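Guanine nucleotide exchange protein (Legionella pneumophila, PDB 1XSZ) probably acts as a guanine nucleotide exchange factor for ADP-ribosylation factors, with a Sec7 domain whose active site is covered by a cap. Local coordinates at residues 201-206 against 297-302. Residues are numbered along the deposited sequence; the frame is centred on the assembly and turned at random.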
# COMPACT_ATOMS: atom_id res chain seq x y z
N THR A 201 -7.57 -0.83 8.30
CA THR A 201 -7.05 0.52 8.47
C THR A 201 -5.61 0.61 7.97
O THR A 201 -4.90 -0.39 7.94
CB THR A 201 -7.07 0.96 9.95
OG1 THR A 201 -6.21 0.10 10.71
CG2 THR A 201 -8.48 0.88 10.52
N SER A 202 -5.19 1.81 7.59
CA SER A 202 -3.83 2.03 7.09
C SER A 202 -3.07 3.01 7.99
O SER A 202 -3.67 3.80 8.72
CB SER A 202 -3.88 2.59 5.67
OG SER A 202 -4.49 1.66 4.78
N PRO A 203 -1.74 2.96 7.95
CA PRO A 203 -0.92 3.86 8.78
C PRO A 203 -1.25 5.33 8.54
O PRO A 203 -1.57 5.74 7.42
CB PRO A 203 0.51 3.52 8.35
CG PRO A 203 0.41 2.09 7.91
CD PRO A 203 -0.89 2.05 7.16
N GLY A 204 -1.18 6.11 9.62
CA GLY A 204 -1.43 7.54 9.53
C GLY A 204 -2.85 7.97 9.83
O GLY A 204 -3.55 7.33 10.61
N TYR A 205 -3.25 9.07 9.21
CA TYR A 205 -4.59 9.62 9.38
C TYR A 205 -5.44 9.27 8.16
O TYR A 205 -5.01 9.51 7.03
CB TYR A 205 -4.55 11.15 9.46
CG TYR A 205 -3.63 11.74 10.50
CD1 TYR A 205 -3.98 11.75 11.85
CD2 TYR A 205 -2.41 12.29 10.13
CE1 TYR A 205 -3.14 12.32 12.80
CE2 TYR A 205 -1.56 12.86 11.07
CZ TYR A 205 -1.93 12.87 12.41
OH TYR A 205 -1.10 13.45 13.33
N GLU A 206 -6.61 8.71 8.38
CA GLU A 206 -7.49 8.42 7.26
C GLU A 206 -8.79 9.16 7.45
O GLU A 206 -9.41 9.08 8.51
CB GLU A 206 -7.80 6.93 7.11
CG GLU A 206 -8.66 6.68 5.87
CD GLU A 206 -9.09 5.23 5.68
OE1 GLU A 206 -9.68 4.94 4.62
OE2 GLU A 206 -8.85 4.40 6.58
N ILE A 297 -5.60 9.56 2.80
CA ILE A 297 -4.67 8.98 3.76
C ILE A 297 -3.46 9.91 3.85
O ILE A 297 -2.79 10.17 2.84
CB ILE A 297 -4.21 7.56 3.33
CG1 ILE A 297 -5.43 6.63 3.23
CG2 ILE A 297 -3.20 7.02 4.33
CD1 ILE A 297 -5.11 5.24 2.72
N ILE A 298 -3.20 10.41 5.05
CA ILE A 298 -2.10 11.35 5.29
C ILE A 298 -1.08 10.71 6.21
O ILE A 298 -1.42 10.27 7.31
CB ILE A 298 -2.63 12.65 5.93
CG1 ILE A 298 -3.71 13.25 5.03
CG2 ILE A 298 -1.50 13.63 6.16
CD1 ILE A 298 -4.38 14.49 5.60
N GLN A 299 0.18 10.66 5.77
CA GLN A 299 1.23 10.04 6.55
C GLN A 299 2.47 10.91 6.69
O GLN A 299 2.96 11.47 5.72
CB GLN A 299 1.65 8.72 5.90
CG GLN A 299 0.50 7.74 5.74
CD GLN A 299 0.86 6.54 4.88
OE1 GLN A 299 1.78 6.59 4.07
NE2 GLN A 299 0.11 5.46 5.04
N PRO A 300 2.98 11.05 7.92
CA PRO A 300 4.18 11.87 8.12
C PRO A 300 5.42 11.07 7.73
O PRO A 300 5.44 9.84 7.87
CB PRO A 300 4.14 12.17 9.62
CG PRO A 300 3.52 10.92 10.19
CD PRO A 300 2.41 10.60 9.20
N GLY A 301 6.44 11.76 7.24
CA GLY A 301 7.67 11.10 6.86
C GLY A 301 8.51 10.84 8.09
O GLY A 301 8.10 11.16 9.21
N GLN A 302 9.70 10.27 7.90
CA GLN A 302 10.57 9.96 9.03
C GLN A 302 11.37 11.15 9.56
O GLN A 302 11.82 11.13 10.70
CB GLN A 302 11.53 8.82 8.66
CG GLN A 302 12.44 9.11 7.49
CD GLN A 302 13.42 7.99 7.22
OE1 GLN A 302 14.25 7.66 8.07
NE2 GLN A 302 13.32 7.38 6.05
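The side-chain amide nitrogen of Gln299 is gripped by two acceptors. NE2 donates to the backbone O of Pro203 at 2.9 Å, and it also bonds to OE1 of Glu105. The Pro203 oxygen lies close to the amide plane of Gln299. Relative to the Pro203 carbonyl, NE2 sits above the C=O plane, 45° out of it, and not on a lone pair. Gln299 is extended beyond CG, and it runs alongside the Pro203 ring, pointing the same way. With chi1 at -57°, CG stands beside the backbone N and passes 3.3 Å from Pro203 O. The glutamine thus ties the loop just before strand 204-208 to the neighbouring strand and to Glu105 of the Sec7 domain.

Next to this bond the two segments pair as antiparallel strands. Tyr205 and Ile298 form a hydrogen-bonded pair. Tyr205 N binds Ile298 O at 2.9 Å, and Ile298 N binds Tyr205 O at 2.8 Å. Glu206 and Ile297 form the next, non-hydrogen-bonded pair. Both are inner strands of the antiparallel sheet in the C-terminal capping domain. Strand 274-280 lies beyond 295-300, and strand 323-325 lies beyond 204-208.

On one face, Tyr205 CD2 packs 4.2 Å from Ile298 CB. Helix 306-315 covers both residues, and the Tyr205 hydroxyl is bonded to the backbone O of Leu335 in helix 332-351. On the other face, the Glu206 stem slants across Ile297, CG to CG1 4.2 Å. In the conformer described, one of two, the extended Glu206 chain takes its carboxylate past Ile297, OE1 to a salt bridge with Arg295 and OE2 to a hydrogen bond with Asn323. Ile297 CD1 reaches back to Ser202 CB, at 4.2 Å.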